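Local coordinates for uncharacterized conserved protein (Sinorhizobium meliloti, PDB 4EZB) that is of unknown function but is probably an oxidoreductase, with a Rossmann-type domain joined to a helical domain probably related to the C-terminal domain of phosphogluconate dehydrogenases, at residues A[204-209]-A[247-252]; A[114-119]-A[164-169]; A[33-38]-A[149-154]. All coordinates share one frame; numbering follows the deposited sequence.

Interaction 1 (A[204-209]-A[247-252]); sequences GVEALL and SRTFEH
Glu206 reaches across from helix 190-218 to Thr249 on helix 238-268, and this one pair carries most of the contact. The backbones stay well apart, with the CA atoms of Glu206 and Thr249 7.8 Å from each other. The glutamate spans that gap because its chain is almost fully stretched: CG lies opposite the backbone N (chi1 170°) and the chain stays extended beyond it. The two side chains cross obliquely, and Glu206 OE2 ends against the OG1 side of the threonine. There OE2 accepts a hydrogen bond from Thr249 OG1. Thr249 OG1 and Glu206 OE2 are modelled 2.4 Å apart, so short that the exact length is doubtful. Thr249 sets OG1 beside its own backbone N (chi1 -45°). In that position Tyr245 O, one turn back in the same helix, is a second possible acceptor that competes for the hydroxyl proton.

The other carboxylate oxygen, OE1, forms a salt bridge with Arg256, so both oxygens of this buried group have partners. With an alanine at position Glu206, Thr249 OG1 would probably lose its partner on the other helix and Arg256 its carboxylate.

Ile284 of helix 275-291 packs on Glu206, and Ala287 and Met291 on Thr249. Leu208 of helix 190-218 meets Leu208 of the second subunit. This is a polar interhelical link inside a helical bundle, next to the dimer interface.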
loop_
_atom_site.group_PDB
_atom_site.type_symbol
_atom_site.label_atom_id
_atom_site.label_comp_id
_atom_site.label_asym_id
_atom_site.label_seq_id
_atom_site.Cartn_x
_atom_site.Cartn_y
_atom_site.Cartn_z
ATOM N N GLY A 204 1.945 5.187 0.833
ATOM C CA GLY A 204 1.926 3.859 0.258
ATOM C C GLY A 204 0.520 3.566 -0.199
ATOM O O GLY A 204 0.301 3.128 -1.324
ATOM N N VAL A 205 -0.444 3.816 0.672
ATOM C CA VAL A 205 -1.826 3.643 0.289
ATOM C C VAL A 205 -2.275 4.498 -0.896
ATOM O O VAL A 205 -3.061 4.052 -1.744
ATOM C CB VAL A 205 -2.776 3.927 1.472
ATOM C CG1 VAL A 205 -4.190 4.138 0.970
ATOM C CG2 VAL A 205 -2.761 2.753 2.439
ATOM N N GLU A 206 -1.829 5.752 -0.906
ATOM C CA GLU A 206 -2.139 6.673 -1.977
ATOM C C GLU A 206 -1.562 6.155 -3.300
ATOM O O GLU A 206 -2.228 6.176 -4.335
ATOM C CB GLU A 206 -1.534 8.030 -1.612
ATOM C CG GLU A 206 -1.522 9.110 -2.685
ATOM C CD GLU A 206 -0.712 10.351 -2.251
ATOM O OE1 GLU A 206 -0.169 10.369 -1.127
ATOM O OE2 GLU A 206 -0.591 11.323 -3.037
ATOM N N ALA A 207 -0.312 5.717 -3.254
ATOM C CA ALA A 207 0.375 5.113 -4.397
ATOM C C ALA A 207 -0.331 3.828 -4.877
ATOM O O ALA A 207 -0.480 3.620 -6.087
ATOM C CB ALA A 207 1.816 4.789 -4.011
ATOM N N LEU A 208 -0.751 2.968 -3.939
ATOM C CA LEU A 208 -1.471 1.729 -4.314
ATOM C C LEU A 208 -2.776 2.044 -5.026
ATOM O O LEU A 208 -3.110 1.422 -6.029
ATOM C CB LEU A 208 -1.776 0.816 -3.112
ATOM C CG LEU A 208 -0.641 0.112 -2.384
ATOM C CD1 LEU A 208 -1.150 -0.434 -1.032
ATOM C CD2 LEU A 208 -0.068 -0.988 -3.282
ATOM N N LEU A 209 -3.517 3.014 -4.510
ATOM C CA LEU A 209 -4.740 3.446 -5.216
ATOM C C LEU A 209 -4.414 3.961 -6.610
ATOM O O LEU A 209 -5.143 3.689 -7.570
ATOM C CB LEU A 209 -5.505 4.498 -4.419
ATOM C CG LEU A 209 -6.183 3.937 -3.152
ATOM C CD1 LEU A 209 -6.422 5.047 -2.143
ATOM C CD2 LEU A 209 -7.505 3.230 -3.438
ATOM N N SER A 247 -6.661 13.601 -4.522
ATOM C CA SER A 247 -6.661 15.070 -4.575
ATOM C C SER A 247 -5.413 15.629 -3.895
ATOM O O SER A 247 -4.898 16.676 -4.284
ATOM C CB SER A 247 -7.924 15.654 -3.970
ATOM O OG SER A 247 -7.827 15.611 -2.575
ATOM N N ARG A 248 -4.913 14.899 -2.906
ATOM C CA ARG A 248 -3.628 15.177 -2.305
ATOM C C ARG A 248 -2.476 15.023 -3.320
ATOM O O ARG A 248 -1.561 15.853 -3.352
ATOM C CB ARG A 248 -3.416 14.241 -1.103
ATOM C CG ARG A 248 -3.109 14.953 0.200
ATOM C CD ARG A 248 -4.277 15.759 0.763
ATOM N NE ARG A 248 -3.771 16.963 1.432
ATOM C CZ ARG A 248 -3.243 16.997 2.658
ATOM N NH1 ARG A 248 -3.160 15.890 3.397
ATOM N NH2 ARG A 248 -2.798 18.149 3.153
ATOM N N THR A 249 -2.507 13.959 -4.126
ATOM C CA THR A 249 -1.529 13.781 -5.221
ATOM C C THR A 249 -1.629 14.925 -6.239
ATOM O O THR A 249 -0.606 15.426 -6.716
ATOM C CB THR A 249 -1.715 12.456 -5.984
ATOM O OG1 THR A 249 -1.913 11.385 -5.058
ATOM C CG2 THR A 249 -0.491 12.142 -6.872
ATOM N N PHE A 250 -2.855 15.335 -6.563
ATOM C CA PHE A 250 -3.074 16.433 -7.499
ATOM C C PHE A 250 -2.415 17.719 -6.974
ATOM O O PHE A 250 -1.500 18.260 -7.601
ATOM C CB PHE A 250 -4.582 16.645 -7.756
ATOM C CG PHE A 250 -4.902 17.822 -8.650
ATOM C CD1 PHE A 250 -4.330 17.941 -9.918
ATOM C CD2 PHE A 250 -5.794 18.801 -8.236
ATOM C CE1 PHE A 250 -4.622 19.018 -10.740
ATOM C CE2 PHE A 250 -6.090 19.885 -9.058
ATOM C CZ PHE A 250 -5.504 19.990 -10.310
ATOM N N GLU A 251 -2.864 18.158 -5.800
ATOM C CA GLU A 251 -2.448 19.423 -5.219
ATOM C C GLU A 251 -0.986 19.415 -4.756
ATOM O O GLU A 251 -0.185 20.194 -5.246
ATOM C CB GLU A 251 -3.393 19.819 -4.084
ATOM C CG GLU A 251 -3.622 21.317 -3.989
ATOM C CD GLU A 251 -4.342 21.736 -2.718
ATOM O OE1 GLU A 251 -4.693 20.857 -1.896
ATOM O OE2 GLU A 251 -4.551 22.957 -2.536
ATOM N N HIS A 252 -0.634 18.520 -3.838
ATOM C CA HIS A 252 0.680 18.582 -3.174
ATOM C C HIS A 252 1.636 17.485 -3.614
ATOM O O HIS A 252 2.554 17.139 -2.876
ATOM C CB HIS A 252 0.531 18.510 -1.643
ATOM C CG HIS A 252 -0.528 19.411 -1.084
ATOM N ND1 HIS A 252 -1.691 18.929 -0.517
ATOM C CD2 HIS A 252 -0.603 20.762 -1.001
ATOM C CE1 HIS A 252 -2.436 19.941 -0.112
ATOM N NE2 HIS A 252 -1.800 21.065 -0.395
#

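Interaction 2 (A[114-119]-A[164-169]); sequences EAVFID and GRRAVE
The guanidinium of Arg166 lies against Val116 and the backbone of Glu114, and each uses a different side of it. Val116 CG2 sits over the centre of one face, 3.5 Å from Arg166 CZ. The rotation of the valine brings this methyl over the guanidinium, with CG2 opposite the carbonyl carbon of Val116. Glu114 O comes to the edge of the group, near its plane. Arg166 NH1 donates to Glu114 O at 2.9 Å, with a bent N-H...O angle of 141°. The donor stands well above the carbonyl plane, so the bond does not follow a lone pair. NH2 adds a weak bond to the same oxygen.

A third side of the group is held by Glu169, one turn ahead in the same segment. The grip is side-on; both oxygens lie in the guanidinium plane, but NE meets Glu169 OE1 from above the carboxylate plane. Arg166 NE bonds to Glu169 OE1 at 2.9 Å, and Arg166 NH2 to Glu169 OE2 at 2.7 Å as a salt bridge. Both bonds are nearly straight, near 166°. Arg166 NH1 has a further partner in Ser141 OG. The bend at chi3 (71°) turns the head of the arginine into this place. With partners on several edges and a methyl over one face, the group has little freedom to turn.

Arg166 is the N-cap of helix 167-175, which packs beside strand 116-119. Val170 of this helix touches both Val116 and Ile118, and Leu174 touches Ile118. The strand itself runs between strands 90-93 and 141-147 in the sheet, and helix 100-107 meets Phe117.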
loop_
_atom_site.group_PDB
_atom_site.type_symbol
_atom_site.label_atom_id
_atom_site.label_comp_id
_atom_site.label_asym_id
_atom_site.label_seq_id
_atom_site.Cartn_x
_atom_site.Cartn_y
_atom_site.Cartn_z
ATOM N N GLU A 114 23.042 22.606 31.895
ATOM C CA GLU A 114 21.648 22.258 32.155
ATOM C C GLU A 114 20.775 22.395 30.897
ATOM O O GLU A 114 19.678 21.829 30.824
ATOM C CB GLU A 114 21.089 23.069 33.333
ATOM C CG GLU A 114 21.280 22.371 34.677
ATOM C CD GLU A 114 21.487 23.318 35.855
ATOM O OE1 GLU A 114 21.990 24.448 35.657
ATOM O OE2 GLU A 114 21.163 22.916 36.997
ATOM N N ALA A 115 21.283 23.112 29.899
ATOM C CA ALA A 115 20.472 23.488 28.743
ATOM C C ALA A 115 20.139 22.303 27.830
ATOM O O ALA A 115 20.916 21.364 27.712
ATOM C CB ALA A 115 21.166 24.576 27.951
ATOM N N VAL A 116 18.976 22.374 27.192
ATOM C CA VAL A 116 18.566 21.381 26.206
ATOM C C VAL A 116 18.485 22.033 24.809
ATOM O O VAL A 116 17.828 23.050 24.643
ATOM C CB VAL A 116 17.215 20.735 26.596
ATOM C CG1 VAL A 116 16.833 19.660 25.592
ATOM C CG2 VAL A 116 17.277 20.135 28.000
ATOM N N PHE A 117 19.211 21.475 23.845
ATOM C CA PHE A 117 19.129 21.844 22.431
ATOM C C PHE A 117 18.114 20.893 21.807
ATOM O O PHE A 117 18.316 19.662 21.852
ATOM C CB PHE A 117 20.505 21.607 21.816
ATOM C CG PHE A 117 20.654 22.090 20.392
ATOM C CD1 PHE A 117 21.073 23.395 20.126
ATOM C CD2 PHE A 117 20.436 21.220 19.326
ATOM C CE1 PHE A 117 21.256 23.837 18.810
ATOM C CE2 PHE A 117 20.613 21.639 18.015
ATOM C CZ PHE A 117 21.026 22.958 17.756
ATOM N N ILE A 118 17.009 21.430 21.284
ATOM C CA ILE A 118 16.026 20.611 20.607
ATOM C C ILE A 118 16.136 20.867 19.114
ATOM O O ILE A 118 15.970 21.993 18.633
ATOM C CB ILE A 118 14.563 20.882 21.069
ATOM C CG1 ILE A 118 14.423 20.849 22.590
ATOM C CG2 ILE A 118 13.609 19.868 20.446
ATOM C CD1 ILE A 118 13.004 21.140 23.057
ATOM N N ASP A 119 16.443 19.825 18.366
ATOM C CA ASP A 119 16.633 19.994 16.944
ATOM C C ASP A 119 15.302 19.767 16.279
ATOM O O ASP A 119 14.803 18.658 16.302
ATOM C CB ASP A 119 17.655 18.997 16.419
ATOM C CG ASP A 119 18.022 19.268 14.975
ATOM O OD1 ASP A 119 19.175 19.741 14.749
ATOM O OD2 ASP A 119 17.155 19.033 14.077
ATOM N N GLY A 164 14.668 11.385 23.419
ATOM C CA GLY A 164 15.997 11.561 24.033
ATOM C C GLY A 164 15.910 11.380 25.531
ATOM O O GLY A 164 14.802 11.290 26.084
ATOM N N ARG A 165 17.072 11.300 26.187
ATOM C CA ARG A 165 17.134 11.182 27.640
ATOM C C ARG A 165 16.128 12.159 28.276
ATOM O O ARG A 165 15.269 11.743 29.055
ATOM C CB ARG A 165 18.563 11.448 28.140
ATOM C CG ARG A 165 19.053 10.519 29.240
ATOM C CD ARG A 165 20.238 11.094 30.022
ATOM N NE ARG A 165 21.413 11.401 29.190
ATOM C CZ ARG A 165 22.579 10.749 29.227
ATOM N NH1 ARG A 165 23.575 11.120 28.423
ATOM N NH2 ARG A 165 22.764 9.730 30.061
ATOM N N ARG A 166 16.182 13.432 27.867
ATOM C CA ARG A 166 15.367 14.494 28.485
ATOM C C ARG A 166 14.084 14.890 27.745
ATOM O O ARG A 166 13.460 15.903 28.066
ATOM C CB ARG A 166 16.244 15.714 28.799
ATOM C CG ARG A 166 17.382 15.349 29.758
ATOM C CD ARG A 166 18.378 16.482 29.966
ATOM N NE ARG A 166 17.805 17.568 30.749
ATOM C CZ ARG A 166 18.410 18.732 31.000
ATOM N NH1 ARG A 166 19.641 18.984 30.542
ATOM N NH2 ARG A 166 17.766 19.653 31.701
ATOM N N ALA A 167 13.666 14.070 26.795
ATOM C CA ALA A 167 12.433 14.328 26.038
ATOM C C ALA A 167 11.187 14.477 26.920
ATOM O O ALA A 167 10.384 15.381 26.704
ATOM C CB ALA A 167 12.205 13.234 24.997
ATOM N N VAL A 168 11.016 13.595 27.904
ATOM C CA VAL A 168 9.835 13.684 28.791
ATOM C C VAL A 168 9.909 15.027 29.500
ATOM O O VAL A 168 8.955 15.798 29.468
ATOM C CB VAL A 168 9.778 12.513 29.796
ATOM C CG1 VAL A 168 8.826 12.801 30.948
ATOM C CG2 VAL A 168 9.416 11.230 29.061
ATOM N N GLU A 169 11.078 15.307 30.085
ATOM C CA GLU A 169 11.347 16.554 30.771
ATOM C C GLU A 169 11.082 17.811 29.947
ATOM O O GLU A 169 10.422 18.721 30.443
ATOM C CB GLU A 169 12.767 16.559 31.351
ATOM C CG GLU A 169 13.179 17.905 31.912
ATOM C CD GLU A 169 14.667 18.022 32.106
ATOM O OE1 GLU A 169 15.381 16.986 32.148
ATOM O OE2 GLU A 169 15.127 19.170 32.211
#

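Interaction 3 (A[33-38]-A[149-154]); sequences GEAAQS and ARVPPY
Val151 packs its two methyls on the first turns of helix 34-44, against Ala35 and Ser38. It is buried, and its side chain points toward the helix. Val151 CG2 meets Ala35 CB at 3.8 Å, an apolar contact. Val151 CG1 lies opposite its backbone N (chi1 -172°), which puts it over the polar side of the turn. There Val151 CG1 comes within 3.6 Å of Ala35 O and 3.4 Å of Ser38 OG. The hydroxyl of Ser38 is folded back on its own helix, with chi1 at 39°. Ser38 OG lies 2.9 Å from Glu34 O and 3.0 Å from Ala35 O, and either may take its proton. The serine's polar need is thus met within the helix, and the methyl packs on it without a bond across.

Pro152 follows and lies beside Ser38; Pro152 N is 4.2 Å from Ser38 OG. This is looser packing at the exposed border of the contact. The chain then turns through residues with helical backbone angles but no regular helix bonds: Tyr154 N bonds back to Val151 O.

Gly33 is the N-cap of helix 34-44. Ala36 points away from the loop and packs on Leu94. Together with Gly31, these residues match a GxGxxA pattern after strand 26-30, consistent with the dinucleotide-binding strand-turn-helix of a Rossmann fold.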
loop_
_atom_site.group_PDB
_atom_site.type_symbol
_atom_site.label_atom_id
_atom_site.label_comp_id
_atom_site.label_asym_id
_atom_site.label_seq_id
_atom_site.Cartn_x
_atom_site.Cartn_y
_atom_site.Cartn_z
ATOM N N GLY A 33 12.876 32.368 10.900
ATOM C CA GLY A 33 12.020 32.371 9.718
ATOM C C GLY A 33 10.560 32.322 10.123
ATOM O O GLY A 33 10.221 32.599 11.282
ATOM N N GLU A 34 9.704 31.947 9.175
ATOM C CA GLU A 34 8.254 31.888 9.401
ATOM C C GLU A 34 7.857 30.963 10.564
ATOM O O GLU A 34 7.186 31.400 11.512
ATOM C CB GLU A 34 7.533 31.456 8.125
ATOM C CG GLU A 34 7.648 32.450 6.984
ATOM C CD GLU A 34 6.779 32.074 5.801
ATOM O OE1 GLU A 34 6.468 30.870 5.630
ATOM O OE2 GLU A 34 6.408 32.992 5.038
ATOM N N ALA A 35 8.282 29.698 10.484
ATOM C CA ALA A 35 7.974 28.693 11.512
ATOM C C ALA A 35 8.380 29.147 12.913
ATOM O O ALA A 35 7.565 29.063 13.840
ATOM C CB ALA A 35 8.602 27.342 11.174
ATOM N N ALA A 36 9.624 29.628 13.054
ATOM C CA ALA A 36 10.112 30.182 14.318
ATOM C C ALA A 36 9.327 31.405 14.739
ATOM O O ALA A 36 9.136 31.622 15.933
ATOM C CB ALA A 36 11.590 30.513 14.248
ATOM N N GLN A 37 8.883 32.202 13.762
ATOM C CA GLN A 37 8.109 33.425 14.041
ATOM C C GLN A 37 6.702 33.143 14.580
ATOM O O GLN A 37 6.325 33.654 15.645
ATOM C CB GLN A 37 8.061 34.335 12.815
ATOM C CG GLN A 37 9.261 35.268 12.727
ATOM C CD GLN A 37 9.396 35.941 11.371
ATOM O OE1 GLN A 37 8.427 36.064 10.616
ATOM N NE2 GLN A 37 10.605 36.384 11.057
ATOM N N SER A 38 5.944 32.313 13.860
ATOM C CA SER A 38 4.639 31.839 14.337
ATOM C C SER A 38 4.709 31.147 15.704
ATOM O O SER A 38 3.870 31.410 16.559
ATOM C CB SER A 38 3.981 30.922 13.317
ATOM O OG SER A 38 4.948 30.084 12.721
ATOM N N ALA A 149 3.235 18.884 11.554
ATOM C CA ALA A 149 2.334 19.604 10.666
ATOM C C ALA A 149 3.009 20.893 10.246
ATOM O O ALA A 149 4.008 21.295 10.843
ATOM C CB ALA A 149 1.021 19.906 11.387
ATOM N N ARG A 150 2.455 21.560 9.240
ATOM C CA ARG A 150 2.897 22.910 8.917
ATOM C C ARG A 150 2.594 23.838 10.095
ATOM O O ARG A 150 1.609 23.651 10.813
ATOM C CB ARG A 150 2.268 23.401 7.613
ATOM C CG ARG A 150 2.762 22.654 6.377
ATOM C CD ARG A 150 2.735 23.519 5.120
ATOM N NE ARG A 150 1.374 23.880 4.711
ATOM C CZ ARG A 150 0.792 25.056 4.951
ATOM N NH1 ARG A 150 1.441 26.018 5.604
ATOM N NH2 ARG A 150 -0.449 25.270 4.536
ATOM N N VAL A 151 3.471 24.815 10.305
ATOM C CA VAL A 151 3.475 25.612 11.540
ATOM C C VAL A 151 2.480 26.790 11.536
ATOM O O VAL A 151 1.744 26.965 12.525
ATOM C CB VAL A 151 4.909 26.055 11.930
ATOM C CG1 VAL A 151 4.908 26.707 13.299
ATOM C CG2 VAL A 151 5.854 24.859 11.924
ATOM N N PRO A 152 2.447 27.591 10.430
ATOM C CA PRO A 152 1.480 28.688 10.310
ATOM C C PRO A 152 0.054 28.394 10.836
ATOM O O PRO A 152 -0.427 29.148 11.680
ATOM C CB PRO A 152 1.486 28.993 8.804
ATOM C CG PRO A 152 2.887 28.713 8.390
ATOM C CD PRO A 152 3.390 27.598 9.283
ATOM N N PRO A 153 -0.602 27.300 10.386
ATOM C CA PRO A 153 -1.985 27.118 10.874
ATOM C C PRO A 153 -2.125 26.763 12.366
ATOM O O PRO A 153 -3.249 26.751 12.873
ATOM C CB PRO A 153 -2.534 25.972 9.999
ATOM C CG PRO A 153 -1.571 25.828 8.858
ATOM C CD PRO A 153 -0.236 26.258 9.403
ATOM N N TYR A 154 -1.009 26.491 13.056
ATOM C CA TYR A 154 -1.046 26.038 14.460
ATOM C C TYR A 154 -0.252 26.894 15.431
ATOM O O TYR A 154 -0.534 26.890 16.633
ATOM C CB TYR A 154 -0.546 24.601 14.572
ATOM C CG TYR A 154 -1.406 23.603 13.856
ATOM C CD1 TYR A 154 -2.405 22.905 14.537
ATOM C CD2 TYR A 154 -1.227 23.353 12.492
ATOM C CE1 TYR A 154 -3.202 21.983 13.881
ATOM C CE2 TYR A 154 -2.017 22.432 11.826
ATOM C CZ TYR A 154 -3.002 21.751 12.527
ATOM O OH TYR A 154 -3.791 20.836 11.874
#

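Interactions 2 and 3 lie in the sheet-bearing part of the chain, and their segments alternate along it: 33-38, 114-119, 149-154, then 164-169. Their centres are 21 Å apart, and their nearest atoms about 11 Å. Strands 116-119 and 26-30, the latter leading into helix 34-44, belong to the same mixed sheet. Interaction 1 comes after both, between two long helices. Its centre is 36 Å from that of interaction 2, on the opposite side of the chain's centre, and 25 Å from that of interaction 3. Thus two contacts lie in the probable nucleotide-binding part, the third between helices of the part that meets the second subunit.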